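Local coordinates for iron-regulated outer membrane protein (Neisseria meningitidis, PDB 4B7O) that takes up iron across the outer membrane as a TonB-dependent transporter, probably in the form of iron-siderophore complexes, at residues T73-D78 with G701-N706; Q175-G180 with G186-S191; A671-R676 with E681-K686. All coordinates share one frame; numbering follows the deposited sequence.

Interaction 1. Residues T73-D78 with G701-N706; sequences TLQQKD and GKDTLN
D78 and N706 carry most of this contact. It joins the plug to the inner wall of the beta-barrel. The amide nitrogen ND2 of N706 lies 3.2 Å from CB of D78. The two side chains cross at about a right angle. The carboxylate and amide planes are 47° apart. N706 has CG beside its backbone N and anti to the carbonyl carbon (chi1 -63°), and this swings the amide to the backbone of D78. Its ND2 comes within 3.3 Å of D78 O, but the angle is too poor for a hydrogen bond. That carbonyl accepts a bond from ND2 of N708 instead.

The carboxylate of D78 serves another partner. Its OD1 forms a salt bridge with NH2 of R188, which probably offsets the charge of this buried acid. On the barrel side, OD1 of N706 accepts hydrogen bonds from N696 and K698. These bonds help fix the rotation of the amide.

No direct hydrogen bond crosses the contact. A water does so instead. It donates to O of Q75 at 3.1 Å and weakly accepts from ND2 of N706 at 3.4 Å. D703 adds a looser edge, where its carboxylate lies beside the end of the Q75 side chain.

The short helix 74-77 follows strand 67-73 of the plug. N706 lies at the start of strand 705-712, just after the short loop from strand 684-697. Its backbone pairs with N742 of strand 736-744, a residue that the D78 side chain also touches.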
loop_
_atom_site.group_PDB
_atom_site.type_symbol
_atom_site.label_atom_id
_atom_site.label_comp_id
_atom_site.label_asym_id
_atom_site.label_seq_id
_atom_site.Cartn_x
_atom_site.Cartn_y
_atom_site.Cartn_z
ATOM N N THR A 73 -0.137 13.141 9.636
ATOM C CA THR A 73 1.061 13.772 10.087
ATOM C C THR A 73 1.299 13.218 11.487
ATOM O O THR A 73 0.362 12.690 12.113
ATOM C CB THR A 73 0.816 15.302 10.078
ATOM O OG1 THR A 73 1.964 15.980 9.595
ATOM C CG2 THR A 73 0.407 15.839 11.420
ATOM N N LEU A 74 2.540 13.322 11.963
ATOM C CA LEU A 74 2.936 12.708 13.212
ATOM C C LEU A 74 2.213 13.358 14.357
ATOM O O LEU A 74 1.694 12.673 15.232
ATOM C CB LEU A 74 4.449 12.753 13.428
ATOM C CG LEU A 74 4.970 11.914 14.616
ATOM C CD1 LEU A 74 4.580 10.449 14.509
ATOM C CD2 LEU A 74 6.479 12.003 14.773
ATOM N N GLN A 75 2.123 14.675 14.332
ATOM C CA GLN A 75 1.395 15.332 15.372
ATOM C C GLN A 75 -0.085 14.879 15.349
ATOM O O GLN A 75 -0.695 14.784 16.399
ATOM C CB GLN A 75 1.614 16.851 15.330
ATOM C CG GLN A 75 0.630 17.648 14.482
ATOM C CD GLN A 75 -0.668 17.980 15.215
ATOM O OE1 GLN A 75 -0.670 18.263 16.428
ATOM N NE2 GLN A 75 -1.786 17.942 14.480
ATOM N N GLN A 76 -0.634 14.530 14.187
ATOM C CA GLN A 76 -1.994 13.977 14.141
ATOM C C GLN A 76 -2.124 12.563 14.613
ATOM O O GLN A 76 -3.080 12.220 15.290
ATOM C CB GLN A 76 -2.552 14.002 12.746
ATOM C CG GLN A 76 -3.344 15.257 12.468
ATOM C CD GLN A 76 -3.443 15.530 10.988
ATOM O OE1 GLN A 76 -3.252 14.628 10.144
ATOM N NE2 GLN A 76 -3.747 16.776 10.655
ATOM N N LYS A 77 -1.175 11.726 14.233
ATOM C CA LYS A 77 -1.124 10.361 14.693
ATOM C C LYS A 77 -1.002 10.260 16.241
ATOM O O LYS A 77 -1.613 9.421 16.863
ATOM C CB LYS A 77 0.043 9.712 14.000
ATOM C CG LYS A 77 -0.094 8.235 13.783
ATOM C CD LYS A 77 0.812 7.836 12.649
ATOM C CE LYS A 77 2.191 8.487 12.764
ATOM N NZ LYS A 77 2.989 7.871 13.867
ATOM N N ASP A 78 -0.288 11.183 16.860
ATOM C CA ASP A 78 -0.154 11.185 18.268
ATOM C C ASP A 78 -1.486 11.409 18.945
ATOM O O ASP A 78 -1.651 11.093 20.088
ATOM C CB ASP A 78 0.835 12.282 18.685
ATOM C CG ASP A 78 2.290 11.863 18.503
ATOM O OD1 ASP A 78 2.517 10.685 18.208
ATOM O OD2 ASP A 78 3.206 12.701 18.618
ATOM N N GLY A 701 -1.092 20.772 28.040
ATOM C CA GLY A 701 -1.344 21.794 27.023
ATOM C C GLY A 701 -0.446 21.792 25.764
ATOM O O GLY A 701 -0.652 22.574 24.844
ATOM N N LYS A 702 0.543 20.909 25.704
ATOM C CA LYS A 702 1.387 20.879 24.546
ATOM C C LYS A 702 1.449 19.475 23.912
ATOM O O LYS A 702 0.808 18.551 24.381
ATOM C CB LYS A 702 2.745 21.429 24.924
ATOM C CG LYS A 702 3.347 20.730 26.113
ATOM C CD LYS A 702 4.852 20.955 26.197
ATOM C CE LYS A 702 5.197 22.108 27.112
ATOM N NZ LYS A 702 5.512 23.309 26.303
ATOM N N ASP A 703 2.186 19.309 22.826
ATOM C CA ASP A 703 2.146 18.030 22.107
ATOM C C ASP A 703 3.061 16.987 22.697
ATOM O O ASP A 703 3.400 16.033 22.040
ATOM C CB ASP A 703 2.484 18.239 20.636
ATOM C CG ASP A 703 1.450 19.110 19.919
ATOM O OD1 ASP A 703 0.288 19.243 20.385
ATOM O OD2 ASP A 703 1.799 19.679 18.866
ATOM N N THR A 704 3.458 17.143 23.949
ATOM C CA THR A 704 4.406 16.199 24.504
ATOM C C THR A 704 3.702 15.096 25.267
ATOM O O THR A 704 4.303 14.059 25.588
ATOM C CB THR A 704 5.404 16.878 25.443
ATOM O OG1 THR A 704 4.713 17.885 26.172
ATOM C CG2 THR A 704 6.499 17.518 24.645
ATOM N N LEU A 705 2.447 15.317 25.601
ATOM C CA LEU A 705 1.712 14.295 26.265
ATOM C C LEU A 705 0.324 14.280 25.683
ATOM O O LEU A 705 -0.424 15.264 25.806
ATOM C CB LEU A 705 1.728 14.532 27.788
ATOM C CG LEU A 705 0.795 13.672 28.662
ATOM C CD1 LEU A 705 1.199 12.193 28.663
ATOM C CD2 LEU A 705 0.796 14.233 30.078
ATOM N N ASN A 706 0.007 13.194 24.985
ATOM C CA ASN A 706 -1.378 12.925 24.572
ATOM C C ASN A 706 -2.024 11.761 25.324
ATOM O O ASN A 706 -1.407 10.682 25.519
ATOM C CB ASN A 706 -1.421 12.570 23.100
ATOM C CG ASN A 706 -0.963 13.703 22.225
ATOM O OD1 ASN A 706 -1.603 14.746 22.160
ATOM N ND2 ASN A 706 0.115 13.489 21.511
HETATM O O HOH W 1 -0.131 15.962 19.158
#

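Interaction 2. Residues Q175-G180 with G186-S191; sequences QDLLKG and GVRLNS
L177 reaches across to R188 with one methyl group. Its CD2 sits 3.8 Å from CD of R188, and the two side chains cross at about a right angle. The contact links the short helix at the end of the plug to the first strand of the beta-barrel.

R188 can be followed outward from the strand. CB of R188 points toward the helical segment but stays 4.6 Å from CD2 of L177. CG of R188 is no nearer, at 4.7 Å from CD2 of L177. CG is anti to the backbone N (chi1 -174°), and the chain runs on extended to NE, which brings CD to L177. It crosses the end of L177 at CD, the atom that touches. NE of R188 follows at 4.4 Å from CD2 of L177. This nitrogen is buried by the contact and has no hydrogen-bonding partner in the model. Beyond it, the guanidinium is anchored through NH2, which pairs with the carboxylate of D78 in the plug.

A second, smaller contact lies nearer the start of the strand. CD2 of L178 approaches the backbone N of G186 at 3.9 Å. The backbone of L177 is held as well, since its O accepts a hydrogen bond from NZ of K744.

Helix 174-177 lies against the inner side of the barrel wall. L177 also packs on S204 and F206 of strand 198-209, and L178 on F206. R188 touches N742 and K744 of strand 736-744. Strand 185-194 runs between these two, so the helix sits where the first and last barrel strands close the ring.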
loop_
_atom_site.group_PDB
_atom_site.type_symbol
_atom_site.label_atom_id
_atom_site.label_comp_id
_atom_site.label_asym_id
_atom_site.label_seq_id
_atom_site.Cartn_x
_atom_site.Cartn_y
_atom_site.Cartn_z
ATOM N N GLN A 175 14.225 14.803 14.151
ATOM C CA GLN A 175 13.688 16.163 14.058
ATOM C C GLN A 175 12.170 16.194 14.391
ATOM O O GLN A 175 11.715 17.046 15.138
ATOM C CB GLN A 175 14.023 16.755 12.642
ATOM C CG GLN A 175 13.525 18.172 12.337
ATOM C CD GLN A 175 13.863 19.196 13.436
ATOM O OE1 GLN A 175 13.016 19.520 14.295
ATOM N NE2 GLN A 175 15.113 19.685 13.440
ATOM N N ASP A 176 11.386 15.290 13.802
ATOM C CA ASP A 176 9.979 15.156 14.140
ATOM C C ASP A 176 9.720 14.721 15.593
ATOM O O ASP A 176 8.751 15.210 16.214
ATOM C CB ASP A 176 9.331 14.168 13.218
ATOM C CG ASP A 176 9.674 14.431 11.784
ATOM O OD1 ASP A 176 9.575 15.621 11.343
ATOM O OD2 ASP A 176 10.052 13.438 11.094
ATOM N N LEU A 177 10.569 13.850 16.153
ATOM C CA LEU A 177 10.328 13.431 17.519
ATOM C C LEU A 177 10.713 14.524 18.509
ATOM O O LEU A 177 10.152 14.619 19.611
ATOM C CB LEU A 177 11.038 12.108 17.846
ATOM C CG LEU A 177 10.298 10.871 17.319
ATOM C CD1 LEU A 177 11.134 9.617 17.410
ATOM C CD2 LEU A 177 9.033 10.669 18.111
ATOM N N LEU A 178 11.633 15.388 18.093
ATOM C CA LEU A 178 12.064 16.509 18.931
ATOM C C LEU A 178 11.086 17.686 18.940
ATOM O O LEU A 178 11.281 18.661 19.675
ATOM C CB LEU A 178 13.445 16.995 18.483
ATOM C CG LEU A 178 14.593 16.027 18.788
ATOM C CD1 LEU A 178 15.768 16.441 17.939
ATOM C CD2 LEU A 178 14.978 15.970 20.259
ATOM N N LYS A 179 10.020 17.565 18.157
ATOM C CA LYS A 179 9.126 18.673 17.855
ATOM C C LYS A 179 8.555 19.364 19.053
ATOM O O LYS A 179 8.415 20.590 19.044
ATOM C CB LYS A 179 7.955 18.232 16.995
ATOM C CG LYS A 179 7.596 19.190 15.873
ATOM C CD LYS A 179 8.379 18.918 14.593
ATOM C CE LYS A 179 7.504 19.167 13.358
ATOM N NZ LYS A 179 8.295 19.126 12.092
ATOM N N GLY A 180 8.185 18.658 20.094
ATOM C CA GLY A 180 7.573 19.469 21.140
ATOM C C GLY A 180 8.534 19.918 22.223
ATOM O O GLY A 180 8.116 20.567 23.169
ATOM N N GLY A 186 15.710 13.496 23.236
ATOM C CA GLY A 186 14.618 13.042 24.067
ATOM C C GLY A 186 14.351 11.551 24.059
ATOM O O GLY A 186 14.934 10.792 23.268
ATOM N N VAL A 187 13.405 11.161 24.910
ATOM C CA VAL A 187 12.786 9.842 24.902
ATOM C C VAL A 187 11.230 9.942 24.696
ATOM O O VAL A 187 10.564 10.866 25.143
ATOM C CB VAL A 187 13.072 9.135 26.247
ATOM C CG1 VAL A 187 12.529 7.704 26.240
ATOM C CG2 VAL A 187 14.564 9.132 26.551
ATOM N N ARG A 188 10.660 8.986 24.000
ATOM C CA ARG A 188 9.231 8.941 23.899
ATOM C C ARG A 188 8.804 7.572 24.341
ATOM O O ARG A 188 9.353 6.593 23.858
ATOM C CB ARG A 188 8.847 9.148 22.478
ATOM C CG ARG A 188 7.361 9.251 22.284
ATOM C CD ARG A 188 7.058 8.948 20.834
ATOM N NE ARG A 188 5.664 9.226 20.501
ATOM C CZ ARG A 188 4.789 8.283 20.151
ATOM N NH1 ARG A 188 5.141 6.990 20.149
ATOM N NH2 ARG A 188 3.554 8.640 19.840
ATOM N N LEU A 189 7.879 7.484 25.287
ATOM C CA LEU A 189 7.291 6.174 25.585
ATOM C C LEU A 189 5.866 6.217 25.144
ATOM O O LEU A 189 5.235 7.299 25.173
ATOM C CB LEU A 189 7.351 5.822 27.078
ATOM C CG LEU A 189 8.711 6.039 27.732
ATOM C CD1 LEU A 189 8.552 6.452 29.195
ATOM C CD2 LEU A 189 9.620 4.830 27.539
ATOM N N ASN A 190 5.327 5.064 24.774
ATOM C CA ASN A 190 3.869 5.024 24.551
ATOM C C ASN A 190 3.179 3.719 25.012
ATOM O O ASN A 190 3.805 2.717 25.166
ATOM C CB ASN A 190 3.578 5.315 23.082
ATOM C CG ASN A 190 3.808 4.111 22.220
ATOM O OD1 ASN A 190 4.943 3.749 21.945
ATOM N ND2 ASN A 190 2.737 3.445 21.861
ATOM N N SER A 191 1.873 3.734 25.201
ATOM C CA SER A 191 1.123 2.532 25.586
ATOM C C SER A 191 -0.244 2.615 25.017
ATOM O O SER A 191 -0.762 3.714 24.829
ATOM C CB SER A 191 0.930 2.531 27.100
ATOM O OG SER A 191 1.975 1.817 27.711
#

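Interaction 3. Residues A671-R676 with E681-K686; sequences AGQKDR and ENVVRK
Q673 and E681 meet within a long loop of the TonB-dependent transporter beta-barrel. The loop joins strands 652-665 and 684-697, and it is probably extracellular. Two bonds pair the residues, one through the backbone and one through the side chains. N of E681 donates to O of Q673 at 2.6 Å.

The side chains cross obliquely, with the amide and carboxylate planes 52° apart. NE2 of Q673 donates to OE2 of E681 at 3.3 Å. The acceptor lies close to the amide plane, but the nitrogen meets OE2 from well above the carboxylate plane (64° out of it). OE2 of E681 also lies 3.2 Å from CG of Q673. E681 is extended beyond CG (chi2 -173°), and this carries its carboxylate past the backbone to the glutamine side chain.

Each group has a further partner. OE1 of Q673 bonds OG of S667, and OE1 of E681 accepts from NE1 of W726. Both flat groups are thus held at two points, which limits their rotation and ties the loop to its neighbours.

The backbone N of D675 lies 3.6 Å from CG of E681. The side chain of buried V683 crosses that of Q673 at about a right angle. Methyl CG2 of V683 rests 3.5 Å from NE2 of Q673.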
loop_
_atom_site.group_PDB
_atom_site.type_symbol
_atom_site.label_atom_id
_atom_site.label_comp_id
_atom_site.label_asym_id
_atom_site.label_seq_id
_atom_site.Cartn_x
_atom_site.Cartn_y
_atom_site.Cartn_z
ATOM N N ALA A 671 -16.542 -10.031 -18.045
ATOM C CA ALA A 671 -16.949 -11.405 -18.401
ATOM C C ALA A 671 -17.704 -12.172 -17.252
ATOM O O ALA A 671 -18.385 -13.166 -17.512
ATOM C CB ALA A 671 -15.730 -12.194 -18.903
ATOM N N GLY A 672 -17.605 -11.686 -16.006
ATOM C CA GLY A 672 -18.264 -12.308 -14.828
ATOM C C GLY A 672 -17.276 -13.158 -14.025
ATOM O O GLY A 672 -16.275 -13.646 -14.543
ATOM N N GLN A 673 -17.516 -13.334 -12.742
ATOM C CA GLN A 673 -16.602 -14.166 -11.967
ATOM C C GLN A 673 -17.254 -15.504 -11.563
ATOM O O GLN A 673 -18.468 -15.583 -11.389
ATOM C CB GLN A 673 -15.989 -13.383 -10.790
ATOM C CG GLN A 673 -16.658 -13.562 -9.452
ATOM C CD GLN A 673 -16.257 -12.497 -8.452
ATOM O OE1 GLN A 673 -15.809 -11.421 -8.832
ATOM N NE2 GLN A 673 -16.473 -12.765 -7.166
ATOM N N LYS A 674 -16.445 -16.559 -11.458
ATOM C CA LYS A 674 -16.988 -17.922 -11.202
ATOM C C LYS A 674 -16.549 -18.600 -9.878
ATOM O O LYS A 674 -15.422 -18.377 -9.386
ATOM C CB LYS A 674 -16.776 -18.853 -12.418
ATOM C CG LYS A 674 -15.498 -18.576 -13.205
ATOM C CD LYS A 674 -15.258 -19.582 -14.342
ATOM C CE LYS A 674 -16.040 -19.259 -15.624
ATOM N NZ LYS A 674 -17.426 -18.753 -15.333
ATOM N N ASP A 675 -17.452 -19.407 -9.315
ATOM C CA ASP A 675 -17.182 -20.192 -8.105
ATOM C C ASP A 675 -16.376 -21.448 -8.493
ATOM O O ASP A 675 -15.415 -21.321 -9.230
ATOM C CB ASP A 675 -18.496 -20.525 -7.360
ATOM C CG ASP A 675 -19.455 -21.395 -8.194
ATOM O OD1 ASP A 675 -18.960 -22.160 -9.087
ATOM O OD2 ASP A 675 -20.699 -21.301 -7.958
ATOM N N ARG A 676 -16.773 -22.643 -8.029
ATOM C CA ARG A 676 -16.083 -23.912 -8.376
ATOM C C ARG A 676 -17.036 -25.115 -8.653
ATOM O O ARG A 676 -17.583 -25.308 -9.752
ATOM C CB ARG A 676 -15.033 -24.245 -7.283
ATOM C CG ARG A 676 -15.530 -24.242 -5.815
ATOM C CD ARG A 676 -16.307 -25.510 -5.404
ATOM N NE ARG A 676 -17.722 -25.498 -5.846
ATOM C CZ ARG A 676 -18.461 -26.561 -6.217
ATOM N NH1 ARG A 676 -17.968 -27.786 -6.221
ATOM N NH2 ARG A 676 -19.715 -26.397 -6.591
ATOM N N GLU A 681 -20.902 -16.106 -10.618
ATOM C CA GLU A 681 -21.367 -15.591 -9.325
ATOM C C GLU A 681 -22.127 -14.278 -9.518
ATOM O O GLU A 681 -21.688 -13.364 -10.244
ATOM C CB GLU A 681 -20.225 -15.384 -8.334
ATOM C CG GLU A 681 -19.266 -16.552 -8.169
ATOM C CD GLU A 681 -18.258 -16.314 -7.045
ATOM O OE1 GLU A 681 -18.648 -16.453 -5.845
ATOM O OE2 GLU A 681 -17.084 -15.980 -7.372
ATOM N N ASN A 682 -23.266 -14.170 -8.866
ATOM C CA ASN A 682 -23.957 -12.932 -8.914
ATOM C C ASN A 682 -23.559 -12.005 -7.739
ATOM O O ASN A 682 -24.266 -11.929 -6.741
ATOM C CB ASN A 682 -25.456 -13.183 -8.936
ATOM C CG ASN A 682 -26.210 -11.898 -8.950
ATOM O OD1 ASN A 682 -26.022 -11.087 -9.862
ATOM N ND2 ASN A 682 -26.996 -11.647 -7.900
ATOM N N VAL A 683 -22.436 -11.302 -7.884
ATOM C CA VAL A 683 -21.833 -10.460 -6.815
ATOM C C VAL A 683 -22.671 -9.267 -6.351
ATOM O O VAL A 683 -23.003 -8.383 -7.136
ATOM C CB VAL A 683 -20.435 -9.953 -7.225
ATOM C CG1 VAL A 683 -19.864 -8.973 -6.193
ATOM C CG2 VAL A 683 -19.493 -11.114 -7.448
ATOM N N VAL A 684 -22.992 -9.267 -5.049
ATOM C CA VAL A 684 -23.710 -8.201 -4.337
ATOM C C VAL A 684 -23.029 -8.013 -2.999
ATOM O O VAL A 684 -22.712 -9.013 -2.354
ATOM C CB VAL A 684 -25.140 -8.656 -3.991
ATOM C CG1 VAL A 684 -25.802 -7.688 -3.018
ATOM C CG2 VAL A 684 -25.962 -8.829 -5.267
ATOM N N ARG A 685 -22.831 -6.766 -2.545
ATOM C CA ARG A 685 -22.156 -6.534 -1.250
ATOM C C ARG A 685 -23.017 -5.585 -0.479
ATOM O O ARG A 685 -23.267 -4.465 -0.915
ATOM C CB ARG A 685 -20.689 -6.030 -1.370
ATOM C CG ARG A 685 -19.899 -6.617 -2.552
ATOM C CD ARG A 685 -18.516 -6.011 -2.795
ATOM N NE ARG A 685 -17.521 -6.976 -2.418
ATOM C CZ ARG A 685 -16.689 -7.625 -3.233
ATOM N NH1 ARG A 685 -16.624 -7.411 -4.544
ATOM N NH2 ARG A 685 -15.868 -8.501 -2.688
ATOM N N LYS A 686 -23.492 -6.043 0.666
ATOM C CA LYS A 686 -24.331 -5.227 1.504
ATOM C C LYS A 686 -23.562 -3.982 1.966
ATOM O O LYS A 686 -22.388 -4.035 2.264
ATOM C CB LYS A 686 -24.720 -6.039 2.726
ATOM C CG LYS A 686 -25.695 -7.182 2.446
ATOM C CD LYS A 686 -26.014 -7.964 3.733
ATOM C CE LYS A 686 -26.668 -7.057 4.782
ATOM N NZ LYS A 686 -27.390 -7.842 5.828
#

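In the fold
From the N terminus, the chain first meets the plug helix 74-77, whose contact with 701-706 closes only near the C-terminal end of the barrel. Interaction 1 therefore spans most of the chain, and both other contacts fall within that span. Interaction 2 closes a short loop where the plug passes into the first barrel strand. Interaction 3 closes a second short loop later, within the connection between strands 652-665 and 684-697. Interactions 1 and 2 touch, with centres about 9 Å apart, and together tie the plug to the barrel seam. Interaction 3 lies on the other side of the chain's centre, its centre about 45 Å from that of interaction 1.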